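Local coordinates for protein Non-reducing end alpha-L-arabinofuranosidase BoGH43B (Bacteroides ovatus, PDB 5JOZ) that removes terminal non-reducing alpha-L-arabinofuranosyl residues from the side branches of xyloglucan, turning S units into X units, at residues A[92-97]-A[121-126]; A[98-103]-A[117-122]; A[34-39]-A[58-63]; A[27-32]-A[76-81]. One frame throughout, in Å; residues are numbered along the deposited sequence.

How the contacts relate
All four contacts lie in the family 43 catalytic domain. Contact 4 is the buried one: two blades meet through aliphatic groups and a proline beside the carboxylates inferred to be catalytic. Contacts 1 and 2 belong to the second blade and share G121 and N122; contact 1 joins strand 86-94 to the loop after 118-119, contact 2 pairs strand 102-107 with 118-119 itself. Contact 1 relies on side-chain hydroxyls bonded to carbonyls, contact 2 on hairpin bonds and a stacked tryptophan nearer the surface. Contact 3 is nested in the loop closed by contact 4, and T32 OG1 is bonded to L39 N where the two meet; partly exposed, it mixes aromatic packing with a water bridge.

Contact 1: A[92-97]-A[121-126]; sequences TNYGGK and GNWYVD
T92 and Y94, at the end of the second strand of a beta-propeller blade, reach the loop 121-126 that carries the chain to the next blade, and each hydroxyl donates to a backbone carbonyl there. Y94 OH gives a 2.7 Å bond to W123 O from above the carbonyl plane, 39° out of it. T92 OG1 donates to the next carbonyl, Y124 O, at 2.9 Å and lies in its plane; the torsion that sets OG1 beside the backbone N (chi1 -35°) turns it to the loop. W123 and V125 both pack against the tyrosine ring. Its CD1 comes up at the edge of the W123 indole, 4.0 Å from CE3, the two side chains lying alongside each other and pointing opposite ways. V125 crosses it at about a right angle, with CG2 4.2 Å from Y94 CE2, while W123 CZ3 sits 3.5 Å from N93 O. Further out, Y76 meets the Y94 ring edge-to-face, and N93 ND2 is bonded to P64 O. Further along the loop lies D126, thought to tune and orient the proton donor E176; its OD2 accepts from G177 N. Within the loop, N122 OD1 takes a weak 3.4 Å bond from Y124 N.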
loop_
_atom_site.group_PDB
_atom_site.type_symbol
_atom_site.label_atom_id
_atom_site.label_comp_id
_atom_site.label_asym_id
_atom_site.label_seq_id
_atom_site.Cartn_x
_atom_site.Cartn_y
_atom_site.Cartn_z
ATOM N N THR A 92 3.395 -4.848 -12.324
ATOM C CA THR A 92 4.825 -4.994 -12.618
ATOM C C THR A 92 5.640 -5.214 -11.334
ATOM O O THR A 92 5.428 -4.528 -10.341
ATOM C CB THR A 92 5.367 -3.743 -13.318
ATOM O OG1 THR A 92 4.362 -3.199 -14.174
ATOM C CG2 THR A 92 6.606 -4.075 -14.139
ATOM N N ASN A 93 6.572 -6.162 -11.377
ATOM C CA ASN A 93 7.535 -6.422 -10.296
ATOM C C ASN A 93 8.922 -5.946 -10.761
ATOM O O ASN A 93 9.451 -6.456 -11.748
ATOM C CB ASN A 93 7.523 -7.925 -9.986
ATOM C CG ASN A 93 8.497 -8.331 -8.883
ATOM O OD1 ASN A 93 9.671 -7.940 -8.870
ATOM N ND2 ASN A 93 8.014 -9.162 -7.967
ATOM N N TYR A 94 9.498 -4.967 -10.069
ATOM C CA TYR A 94 10.857 -4.488 -10.364
ATOM C C TYR A 94 11.816 -4.873 -9.254
ATOM O O TYR A 94 11.625 -4.463 -8.108
ATOM C CB TYR A 94 10.899 -2.962 -10.514
ATOM C CG TYR A 94 10.194 -2.409 -11.739
ATOM C CD1 TYR A 94 10.823 -2.374 -12.984
ATOM C CD2 TYR A 94 8.901 -1.891 -11.643
ATOM C CE1 TYR A 94 10.175 -1.857 -14.099
ATOM C CE2 TYR A 94 8.248 -1.371 -12.751
ATOM C CZ TYR A 94 8.885 -1.355 -13.978
ATOM O OH TYR A 94 8.221 -0.835 -15.070
ATOM N N GLY A 95 12.842 -5.653 -9.598
ATOM C CA GLY A 95 14.010 -5.842 -8.737
ATOM C C GLY A 95 14.104 -7.148 -7.973
ATOM O O GLY A 95 15.168 -7.473 -7.448
ATOM N N GLY A 96 13.004 -7.894 -7.889
ATOM C CA GLY A 96 13.008 -9.197 -7.232
ATOM C C GLY A 96 13.672 -10.275 -8.079
ATOM O O GLY A 96 13.455 -10.348 -9.300
ATOM N N LYS A 97 14.477 -11.117 -7.430
ATOM C CA LYS A 97 15.169 -12.203 -8.113
ATOM C C LYS A 97 14.124 -13.160 -8.655
ATOM O O LYS A 97 13.295 -13.679 -7.896
ATOM C CB LYS A 97 16.129 -12.941 -7.176
ATOM N N GLY A 121 6.097 -10.620 -20.714
ATOM C CA GLY A 121 7.389 -10.467 -21.361
ATOM C C GLY A 121 7.790 -9.056 -21.693
ATOM O O GLY A 121 8.361 -8.812 -22.753
ATOM N N ASN A 122 7.505 -8.127 -20.787
ATOM C CA ASN A 122 8.050 -6.766 -20.882
ATOM C C ASN A 122 8.153 -6.127 -19.495
ATOM O O ASN A 122 7.659 -6.685 -18.506
ATOM C CB ASN A 122 7.241 -5.895 -21.870
ATOM C CG ASN A 122 5.772 -5.742 -21.487
ATOM O OD1 ASN A 122 5.428 -5.079 -20.507
ATOM N ND2 ASN A 122 4.895 -6.309 -22.302
ATOM N N TRP A 123 8.797 -4.964 -19.441
ATOM C CA TRP A 123 9.060 -4.263 -18.185
ATOM C C TRP A 123 8.311 -2.917 -18.093
ATOM O O TRP A 123 8.749 -2.000 -17.391
ATOM C CB TRP A 123 10.571 -4.074 -18.041
ATOM C CG TRP A 123 11.301 -5.370 -17.839
ATOM C CD1 TRP A 123 11.740 -6.222 -18.810
ATOM C CD2 TRP A 123 11.652 -5.971 -16.588
ATOM N NE1 TRP A 123 12.351 -7.313 -18.243
ATOM C CE2 TRP A 123 12.313 -7.186 -16.879
ATOM C CE3 TRP A 123 11.474 -5.601 -15.249
ATOM C CZ2 TRP A 123 12.803 -8.037 -15.878
ATOM C CZ3 TRP A 123 11.959 -6.446 -14.251
ATOM C CH2 TRP A 123 12.615 -7.650 -14.572
ATOM N N TYR A 124 7.173 -2.794 -18.780
ATOM C CA TYR A 124 6.434 -1.532 -18.758
ATOM C C TYR A 124 5.774 -1.313 -17.392
ATOM O O TYR A 124 5.255 -2.247 -16.775
ATOM C CB TYR A 124 5.405 -1.470 -19.888
ATOM C CG TYR A 124 6.018 -1.488 -21.286
ATOM C CD1 TYR A 124 7.003 -0.567 -21.654
ATOM C CD2 TYR A 124 5.599 -2.410 -22.246
ATOM C CE1 TYR A 124 7.565 -0.580 -22.926
ATOM C CE2 TYR A 124 6.156 -2.426 -23.525
ATOM C CZ TYR A 124 7.131 -1.510 -23.860
ATOM O OH TYR A 124 7.677 -1.520 -25.123
ATOM N N VAL A 125 5.848 -0.081 -16.903
ATOM C CA VAL A 125 5.180 0.310 -15.666
ATOM C C VAL A 125 3.701 0.530 -15.969
ATOM O O VAL A 125 3.338 0.839 -17.109
ATOM C CB VAL A 125 5.849 1.573 -15.049
ATOM C CG1 VAL A 125 5.467 2.859 -15.791
ATOM C CG2 VAL A 125 5.538 1.681 -13.560
ATOM N N ASP A 126 2.854 0.348 -14.961
ATOM C CA ASP A 126 1.429 0.648 -15.057
ATOM C C ASP A 126 0.708 -0.070 -16.202
ATOM O O ASP A 126 -0.032 0.550 -16.961
ATOM C CB ASP A 126 1.228 2.172 -15.166
ATOM C CG ASP A 126 1.770 2.925 -13.961
ATOM O OD1 ASP A 126 2.158 2.271 -12.972
ATOM O OD2 ASP A 126 1.788 4.176 -14.005
#

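Contact 2: A[98-103]-A[117-122]; sequences GSQGVF and PVWVGN
Q100 and F103 take opposite faces of the W119 indole. On one side the Q100 amide lies nearly flat on the ring, the planes 19° apart, with OE1 3.4 Å from W119 CD1; CG adds a CH-pi contact, 4.2 Å from the centroid of the five-membered ring. On the other side F103 CB and P117 CB sit over the rim. The F103 phenyl turns its edge toward the indole face in an offset edge-to-face pair, centroids 5.8 Å apart and planes at 66°. It gets there with CG between the backbone N and the carbonyl carbon (chi1 68°). G101 O approaches the indole at its edge, in the ring plane.

Beneath these side chains runs the antiparallel hairpin of strands 102-107 and 118-119, the outer pair of a propeller blade, in which F103 and W119 form a non-hydrogen-bonded pair. V102 bonds to the partner chain through both its backbone polar atoms: its N donates to N122 O at 2.8 Å, and its O accepts from V120 N at 3.2 Å. A water accepts from G121 N and donates to V102 O and Q100 O. Packing is tight between V102 CG1 and V120 CG2, 3.4 Å apart. S99 OG closes an ST turn by accepting from G101 N and itself donates to N93 O. At G101 a side chain would run into N122 O.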
loop_
_atom_site.group_PDB
_atom_site.type_symbol
_atom_site.label_atom_id
_atom_site.label_comp_id
_atom_site.label_asym_id
_atom_site.label_seq_id
_atom_site.Cartn_x
_atom_site.Cartn_y
_atom_site.Cartn_z
ATOM N N GLY A 98 14.158 -13.357 -9.972
ATOM C CA GLY A 98 13.192 -14.195 -10.679
ATOM C C GLY A 98 12.031 -13.445 -11.315
ATOM O O GLY A 98 11.130 -14.079 -11.860
ATOM N N SER A 99 12.035 -12.112 -11.246
ATOM C CA SER A 99 10.990 -11.306 -11.885
ATOM C C SER A 99 11.330 -11.096 -13.358
ATOM O O SER A 99 12.454 -10.711 -13.697
ATOM C CB SER A 99 10.824 -9.942 -11.194
ATOM O OG SER A 99 9.906 -9.107 -11.899
ATOM N N GLN A 100 10.347 -11.361 -14.213
ATOM C CA GLN A 100 10.391 -11.037 -15.639
ATOM C C GLN A 100 9.557 -9.776 -15.968
ATOM O O GLN A 100 9.221 -9.548 -17.118
ATOM C CB GLN A 100 9.896 -12.248 -16.448
ATOM C CG GLN A 100 10.580 -13.579 -16.092
ATOM C CD GLN A 100 9.951 -14.808 -16.752
ATOM O OE1 GLN A 100 9.770 -15.844 -16.110
ATOM N NE2 GLN A 100 9.612 -14.698 -18.035
ATOM N N GLY A 101 9.229 -8.958 -14.966
ATOM C CA GLY A 101 8.596 -7.648 -15.191
ATOM C C GLY A 101 7.086 -7.718 -15.065
ATOM O O GLY A 101 6.564 -7.988 -13.984
ATOM N N VAL A 102 6.379 -7.486 -16.172
ATOM C CA VAL A 102 4.927 -7.430 -16.144
ATOM C C VAL A 102 4.352 -8.828 -16.058
ATOM O O VAL A 102 4.778 -9.708 -16.781
ATOM C CB VAL A 102 4.380 -6.661 -17.363
ATOM C CG1 VAL A 102 2.861 -6.729 -17.438
ATOM C CG2 VAL A 102 4.839 -5.208 -17.296
ATOM N N PHE A 103 3.379 -9.015 -15.171
ATOM C CA PHE A 103 2.712 -10.310 -14.968
ATOM C C PHE A 103 1.229 -10.089 -14.706
ATOM O O PHE A 103 0.832 -9.001 -14.318
ATOM C CB PHE A 103 3.301 -11.040 -13.751
ATOM C CG PHE A 103 2.983 -10.360 -12.455
ATOM C CD1 PHE A 103 3.767 -9.314 -12.018
ATOM C CD2 PHE A 103 1.846 -10.700 -11.725
ATOM C CE1 PHE A 103 3.449 -8.621 -10.865
ATOM C CE2 PHE A 103 1.524 -10.016 -10.559
ATOM C CZ PHE A 103 2.334 -8.973 -10.131
ATOM N N PRO A 117 2.159 -16.519 -11.616
ATOM C CA PRO A 117 2.125 -15.440 -12.606
ATOM C C PRO A 117 2.197 -15.930 -14.051
ATOM O O PRO A 117 2.878 -16.910 -14.360
ATOM C CB PRO A 117 3.358 -14.593 -12.281
ATOM C CG PRO A 117 4.187 -15.376 -11.336
ATOM C CD PRO A 117 3.471 -16.631 -10.950
ATOM N N VAL A 118 1.460 -15.243 -14.910
ATOM C CA VAL A 118 1.596 -15.352 -16.344
ATOM C C VAL A 118 2.427 -14.141 -16.757
ATOM O O VAL A 118 1.931 -13.003 -16.779
ATOM C CB VAL A 118 0.216 -15.365 -17.028
ATOM C CG1 VAL A 118 0.368 -15.393 -18.546
ATOM C CG2 VAL A 118 -0.605 -16.557 -16.528
ATOM N N TRP A 119 3.700 -14.388 -17.043
ATOM C CA TRP A 119 4.625 -13.337 -17.446
ATOM C C TRP A 119 4.390 -13.022 -18.925
ATOM O O TRP A 119 4.463 -13.914 -19.782
ATOM C CB TRP A 119 6.075 -13.766 -17.230
ATOM C CG TRP A 119 6.405 -14.194 -15.844
ATOM C CD1 TRP A 119 6.514 -15.480 -15.390
ATOM C CD2 TRP A 119 6.692 -13.350 -14.730
ATOM N NE1 TRP A 119 6.843 -15.488 -14.062
ATOM C CE2 TRP A 119 6.955 -14.195 -13.624
ATOM C CE3 TRP A 119 6.742 -11.959 -14.549
ATOM C CZ2 TRP A 119 7.273 -13.698 -12.355
ATOM C CZ3 TRP A 119 7.053 -11.460 -13.282
ATOM C CH2 TRP A 119 7.323 -12.332 -12.204
ATOM N N VAL A 120 4.111 -11.751 -19.207
ATOM C CA VAL A 120 3.747 -11.290 -20.550
ATOM C C VAL A 120 4.982 -10.887 -21.388
ATOM O O VAL A 120 4.907 -10.797 -22.621
ATOM C CB VAL A 120 2.692 -10.145 -20.495
ATOM C CG1 VAL A 120 1.525 -10.524 -19.589
ATOM C CG2 VAL A 120 3.303 -8.827 -20.047
ATOM N N GLY A 121 6.097 -10.620 -20.714
ATOM C CA GLY A 121 7.389 -10.467 -21.361
ATOM C C GLY A 121 7.790 -9.056 -21.693
ATOM O O GLY A 121 8.361 -8.812 -22.753
ATOM N N ASN A 122 7.505 -8.127 -20.787
ATOM C CA ASN A 122 8.050 -6.766 -20.882
ATOM C C ASN A 122 8.153 -6.127 -19.495
ATOM O O ASN A 122 7.659 -6.685 -18.506
ATOM C CB ASN A 122 7.241 -5.895 -21.870
ATOM C CG ASN A 122 5.772 -5.742 -21.487
ATOM O OD1 ASN A 122 5.428 -5.079 -20.507
ATOM N ND2 ASN A 122 4.895 -6.309 -22.302
HETATM O O HOH W 1 6.969 -10.433 -18.183
#

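Contact 3: A[34-39]-A[58-63]; sequences EYFPGL and SRPENN
Packing comes first: the far end of the F36 ring pushes into the backbone of 58-63. CZ lies 3.4 Å from S58 O, CE1 is 3.5 Å from R59 O, which sits at the ring's edge, and N63 CB meets the edge at CD1. CG anti to the backbone N (chi1 -176°) sends the ring this way. Cutting F36 back to alanine is likely to open a gap beside the S58 and R59 carbonyls and leave N63 CB without its aromatic neighbour. P37, after a cis peptide bond, adds CB at 3.9 Å from S58 CA.

The strand 35-36 comes between strands 25-29 and 40-44 of the first propeller blade in sequence but pairs with 325-326, tying the catalytic propeller to the concanavalin-like C-terminal region; Y35 stacks on F480.

Polar links are indirect. A water donates to Y35 O at 2.7 Å and accepts from N63 ND2 at 3.1 Å, while N63 OD1 is bonded to Q75 NE2. G38 CA lies 3.5 Å from N63 ND2, where a side chain would clash.

Turn bonds and charges centre on R59: its N donates to N62 OD1, NE makes a weak salt bridge to E61 OE2, and NH2 a salt bridge to D116.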
loop_
_atom_site.group_PDB
_atom_site.type_symbol
_atom_site.label_atom_id
_atom_site.label_comp_id
_atom_site.label_asym_id
_atom_site.label_seq_id
_atom_site.Cartn_x
_atom_site.Cartn_y
_atom_site.Cartn_z
ATOM N N GLU A 34 7.927 -3.513 -1.749
ATOM C CA GLU A 34 8.693 -4.620 -1.145
ATOM C C GLU A 34 7.902 -5.464 -0.131
ATOM O O GLU A 34 8.471 -6.408 0.433
ATOM C CB GLU A 34 9.989 -4.110 -0.478
ATOM C CG GLU A 34 9.820 -3.497 0.915
ATOM C CD GLU A 34 9.533 -2.006 0.914
ATOM O OE1 GLU A 34 9.055 -1.475 -0.127
ATOM O OE2 GLU A 34 9.800 -1.360 1.961
ATOM N N TYR A 35 6.629 -5.125 0.124
ATOM C CA TYR A 35 5.869 -5.768 1.209
ATOM C C TYR A 35 5.110 -7.007 0.776
ATOM O O TYR A 35 4.554 -7.035 -0.326
ATOM C CB TYR A 35 4.925 -4.768 1.864
ATOM C CG TYR A 35 5.668 -3.703 2.636
ATOM C CD1 TYR A 35 6.302 -4.000 3.847
ATOM C CD2 TYR A 35 5.740 -2.400 2.162
ATOM C CE1 TYR A 35 6.988 -3.024 4.564
ATOM C CE2 TYR A 35 6.409 -1.414 2.875
ATOM C CZ TYR A 35 7.043 -1.732 4.070
ATOM O OH TYR A 35 7.720 -0.745 4.749
ATOM N N PHE A 36 5.093 -8.023 1.655
ATOM C CA PHE A 36 4.462 -9.327 1.392
ATOM C C PHE A 36 3.451 -9.627 2.492
ATOM O O PHE A 36 3.721 -9.331 3.649
ATOM C CB PHE A 36 5.521 -10.436 1.368
ATOM C CG PHE A 36 4.984 -11.796 1.003
ATOM C CD1 PHE A 36 4.918 -12.197 -0.324
ATOM C CD2 PHE A 36 4.560 -12.685 1.986
ATOM C CE1 PHE A 36 4.427 -13.452 -0.658
ATOM C CE2 PHE A 36 4.074 -13.948 1.658
ATOM C CZ PHE A 36 4.008 -14.332 0.334
ATOM N N PRO A 37 2.292 -10.191 2.180
ATOM C CA PRO A 37 1.800 -10.436 0.828
ATOM C C PRO A 37 1.528 -9.152 0.000
ATOM O O PRO A 37 1.366 -8.048 0.543
ATOM C CB PRO A 37 0.536 -11.258 1.067
ATOM C CG PRO A 37 0.093 -10.933 2.451
ATOM C CD PRO A 37 1.343 -10.633 3.217
ATOM N N GLY A 38 1.549 -9.311 -1.312
ATOM C CA GLY A 38 1.488 -8.176 -2.232
ATOM C C GLY A 38 0.085 -7.991 -2.743
ATOM O O GLY A 38 -0.693 -8.952 -2.776
ATOM N N LEU A 39 -0.224 -6.752 -3.136
ATOM C CA LEU A 39 -1.494 -6.384 -3.767
ATOM C C LEU A 39 -2.724 -6.813 -2.977
ATOM O O LEU A 39 -3.427 -7.744 -3.375
ATOM C CB LEU A 39 -1.536 -6.963 -5.193
ATOM C CG LEU A 39 -0.270 -6.727 -6.026
ATOM C CD1 LEU A 39 -0.432 -7.238 -7.461
ATOM C CD2 LEU A 39 0.106 -5.255 -5.988
ATOM N N SER A 58 -0.160 -13.768 -2.521
ATOM C CA SER A 58 -0.041 -14.390 -1.191
ATOM C C SER A 58 1.017 -15.510 -1.081
ATOM O O SER A 58 1.135 -16.128 -0.014
ATOM C CB SER A 58 -1.402 -14.970 -0.759
ATOM O OG SER A 58 -2.434 -13.991 -0.756
ATOM N N ARG A 59 1.769 -15.782 -2.154
ATOM C CA ARG A 59 2.775 -16.855 -2.145
ATOM C C ARG A 59 4.097 -16.354 -2.726
ATOM O O ARG A 59 4.102 -15.428 -3.528
ATOM C CB ARG A 59 2.257 -18.070 -2.935
ATOM C CG ARG A 59 1.004 -18.707 -2.326
ATOM C CD ARG A 59 0.593 -20.017 -2.996
ATOM N NE ARG A 59 0.588 -19.954 -4.466
ATOM C CZ ARG A 59 -0.360 -19.393 -5.221
ATOM N NH1 ARG A 59 -1.421 -18.792 -4.676
ATOM N NH2 ARG A 59 -0.247 -19.419 -6.546
ATOM N N PRO A 60 5.227 -16.969 -2.334
ATOM C CA PRO A 60 6.522 -16.535 -2.892
ATOM C C PRO A 60 6.701 -16.737 -4.422
ATOM O O PRO A 60 7.470 -16.006 -5.046
ATOM C CB PRO A 60 7.551 -17.364 -2.101
ATOM C CG PRO A 60 6.796 -18.512 -1.511
ATOM C CD PRO A 60 5.374 -18.063 -1.348
ATOM N N GLU A 61 6.015 -17.705 -5.018
ATOM C CA GLU A 61 6.160 -17.924 -6.472
ATOM C C GLU A 61 5.459 -16.853 -7.321
ATOM O O GLU A 61 5.904 -16.580 -8.429
ATOM C CB GLU A 61 5.762 -19.348 -6.900
ATOM C CG GLU A 61 4.329 -19.773 -6.606
ATOM C CD GLU A 61 4.185 -20.720 -5.420
ATOM O OE1 GLU A 61 4.876 -20.524 -4.387
ATOM O OE2 GLU A 61 3.354 -21.656 -5.528
ATOM N N ASN A 62 4.390 -16.238 -6.798
ATOM C CA ASN A 62 3.752 -15.079 -7.465
ATOM C C ASN A 62 4.140 -13.684 -6.919
ATOM O O ASN A 62 3.668 -12.686 -7.451
ATOM C CB ASN A 62 2.216 -15.245 -7.618
ATOM C CG ASN A 62 1.465 -15.340 -6.299
ATOM O OD1 ASN A 62 1.950 -14.942 -5.246
ATOM N ND2 ASN A 62 0.250 -15.880 -6.362
ATOM N N ASN A 63 4.984 -13.611 -5.885
ATOM C CA ASN A 63 5.639 -12.342 -5.505
ATOM C C ASN A 63 7.122 -12.589 -5.185
ATOM O O ASN A 63 7.520 -12.598 -4.017
ATOM C CB ASN A 63 4.911 -11.648 -4.321
ATOM C CG ASN A 63 5.125 -10.114 -4.271
ATOM O OD1 ASN A 63 5.816 -9.522 -5.105
ATOM N ND2 ASN A 63 4.519 -9.471 -3.277
HETATM O O HOH W 2 4.768 -6.432 -2.933
#

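Contact 4: A[27-32]-A[76-81]; sequences YLVTST and YAPTLR
At the seam between two propeller blades, V29, from the second strand of the first blade, packs against P78 and L80 on the innermost strand of the next. V29 CG2, the methyl placed between the backbone N and the carbonyl carbon, does the touching: it is 3.6 Å from L80 CB and 3.7 Å from P78 CG. L80 crosses V29 obliquely and, with CG anti to its backbone N (chi1 164°), reaches across toward strand 25-29 until CD2 lies 3.4 Å from Y27 O and against Y27 CB. On the other flank P78 CD sits 3.9 Å from S31 N, and S31 CB rests 3.5 Å from Y76 O.

The strand segments 27-29 and 79-81 run nearly antiparallel, at 160°, but their axes stay 7.1 Å apart, so the blades of this five-bladed GH43 propeller meet here through side chains and not as one sheet. The S31 end borders the catalytic centre: S31 OG is hydrogen-bonded to D16, the inferred proton acceptor, and A77 touches both D16 and D126. Shrinking P78 to a glycine would probably leave V29 CG2 and the S31 backbone without the ring that fills the space between them, and let the chain beside A77 flex.

R81 takes no part in the seam, and its charge is paired: NH1 donates to L80 O at 2.9 Å and also pairs with D240, NE reaches E130, and T79 CG2 lies over the centre of the R81 guanidinium, 3.6 Å above its plane.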
loop_
_atom_site.group_PDB
_atom_site.type_symbol
_atom_site.label_atom_id
_atom_site.label_comp_id
_atom_site.label_asym_id
_atom_site.label_seq_id
_atom_site.Cartn_x
_atom_site.Cartn_y
_atom_site.Cartn_z
ATOM N N TYR A 27 -14.468 -4.549 -5.811
ATOM C CA TYR A 27 -13.163 -5.047 -5.403
ATOM C C TYR A 27 -12.100 -4.047 -5.816
ATOM O O TYR A 27 -12.212 -3.386 -6.850
ATOM C CB TYR A 27 -12.913 -6.407 -6.042
ATOM C CG TYR A 27 -13.946 -7.413 -5.621
ATOM C CD1 TYR A 27 -13.891 -7.998 -4.360
ATOM C CD2 TYR A 27 -14.990 -7.772 -6.461
ATOM C CE1 TYR A 27 -14.850 -8.910 -3.949
ATOM C CE2 TYR A 27 -15.947 -8.694 -6.063
ATOM C CZ TYR A 27 -15.875 -9.252 -4.804
ATOM O OH TYR A 27 -16.814 -10.158 -4.385
ATOM N N LEU A 28 -11.063 -3.942 -5.002
ATOM C CA LEU A 28 -10.038 -2.936 -5.190
ATOM C C LEU A 28 -8.680 -3.423 -4.725
ATOM O O LEU A 28 -8.575 -4.089 -3.704
ATOM C CB LEU A 28 -10.440 -1.670 -4.436
ATOM C CG LEU A 28 -9.635 -0.389 -4.602
ATOM C CD1 LEU A 28 -10.553 0.808 -4.347
ATOM C CD2 LEU A 28 -8.442 -0.338 -3.662
ATOM N N VAL A 29 -7.649 -3.055 -5.482
ATOM C CA VAL A 29 -6.271 -3.384 -5.162
ATOM C C VAL A 29 -5.424 -2.148 -5.112
ATOM O O VAL A 29 -5.693 -1.190 -5.807
ATOM C CB VAL A 29 -5.614 -4.340 -6.188
ATOM C CG1 VAL A 29 -6.087 -5.767 -5.957
ATOM C CG2 VAL A 29 -5.866 -3.891 -7.631
ATOM N N THR A 30 -4.354 -2.223 -4.325
ATOM C CA THR A 30 -3.385 -1.156 -4.201
ATOM C C THR A 30 -1.984 -1.744 -4.261
ATOM O O THR A 30 -1.797 -2.910 -3.938
ATOM C CB THR A 30 -3.579 -0.406 -2.852
ATOM O OG1 THR A 30 -3.580 -1.332 -1.760
ATOM C CG2 THR A 30 -4.899 0.333 -2.859
ATOM N N SER A 31 -1.013 -0.914 -4.648
ATOM C CA SER A 31 0.383 -1.323 -4.768
ATOM C C SER A 31 1.112 -1.490 -3.412
ATOM O O SER A 31 0.840 -0.785 -2.434
ATOM C CB SER A 31 1.143 -0.358 -5.688
ATOM O OG SER A 31 1.019 0.991 -5.275
ATOM N N THR A 32 2.053 -2.424 -3.386
ATOM C CA THR A 32 2.731 -2.855 -2.158
ATOM C C THR A 32 4.263 -2.785 -2.157
ATOM O O THR A 32 4.869 -2.807 -1.090
ATOM C CB THR A 32 2.312 -4.296 -1.813
ATOM O OG1 THR A 32 2.222 -5.083 -3.014
ATOM C CG2 THR A 32 0.975 -4.299 -1.176
ATOM N N TYR A 76 4.517 -2.549 -8.247
ATOM C CA TYR A 76 4.106 -1.200 -8.657
ATOM C C TYR A 76 2.606 -1.255 -8.974
ATOM O O TYR A 76 1.943 -2.220 -8.601
ATOM C CB TYR A 76 4.934 -0.727 -9.865
ATOM C CG TYR A 76 6.224 -0.051 -9.522
ATOM C CD1 TYR A 76 7.163 -0.696 -8.720
ATOM C CD2 TYR A 76 6.530 1.223 -10.015
ATOM C CE1 TYR A 76 8.374 -0.094 -8.397
ATOM C CE2 TYR A 76 7.747 1.839 -9.704
ATOM C CZ TYR A 76 8.666 1.170 -8.888
ATOM O OH TYR A 76 9.873 1.730 -8.543
ATOM N N ALA A 77 2.057 -0.222 -9.607
ATOM C CA ALA A 77 0.604 -0.122 -9.837
ATOM C C ALA A 77 -0.012 -1.364 -10.470
ATOM O O ALA A 77 0.404 -1.763 -11.553
ATOM C CB ALA A 77 0.288 1.083 -10.699
ATOM N N PRO A 78 -0.987 -1.990 -9.786
ATOM C CA PRO A 78 -1.748 -3.086 -10.343
ATOM C C PRO A 78 -3.028 -2.594 -11.001
ATOM O O PRO A 78 -3.553 -1.538 -10.622
ATOM C CB PRO A 78 -2.112 -3.885 -9.113
ATOM C CG PRO A 78 -2.395 -2.814 -8.102
ATOM C CD PRO A 78 -1.459 -1.682 -8.425
ATOM N N THR A 79 -3.538 -3.360 -11.956
ATOM C CA THR A 79 -4.884 -3.139 -12.473
ATOM C C THR A 79 -5.704 -4.418 -12.209
ATOM O O THR A 79 -5.190 -5.518 -12.398
ATOM C CB THR A 79 -4.835 -2.728 -13.961
ATOM O OG1 THR A 79 -4.135 -1.484 -14.077
ATOM C CG2 THR A 79 -6.221 -2.580 -14.549
ATOM N N LEU A 80 -6.951 -4.253 -11.750
ATOM C CA LEU A 80 -7.865 -5.357 -11.392
ATOM C C LEU A 80 -9.081 -5.345 -12.318
ATOM O O LEU A 80 -9.770 -4.334 -12.425
ATOM C CB LEU A 80 -8.342 -5.202 -9.942
ATOM C CG LEU A 80 -9.558 -5.978 -9.413
ATOM C CD1 LEU A 80 -9.341 -7.476 -9.429
ATOM C CD2 LEU A 80 -9.868 -5.556 -7.986
ATOM N N ARG A 81 -9.350 -6.465 -12.979
ATOM C CA ARG A 81 -10.533 -6.578 -13.833
ATOM C C ARG A 81 -11.202 -7.934 -13.666
ATOM O O ARG A 81 -10.641 -8.842 -13.053
ATOM C CB ARG A 81 -10.156 -6.346 -15.299
ATOM C CG ARG A 81 -9.504 -5.003 -15.600
ATOM C CD ARG A 81 -10.487 -3.852 -15.482
ATOM N NE ARG A 81 -9.871 -2.540 -15.764
ATOM C CZ ARG A 81 -9.671 -1.543 -14.888
ATOM N NH1 ARG A 81 -10.010 -1.647 -13.609
ATOM N NH2 ARG A 81 -9.122 -0.407 -15.305
#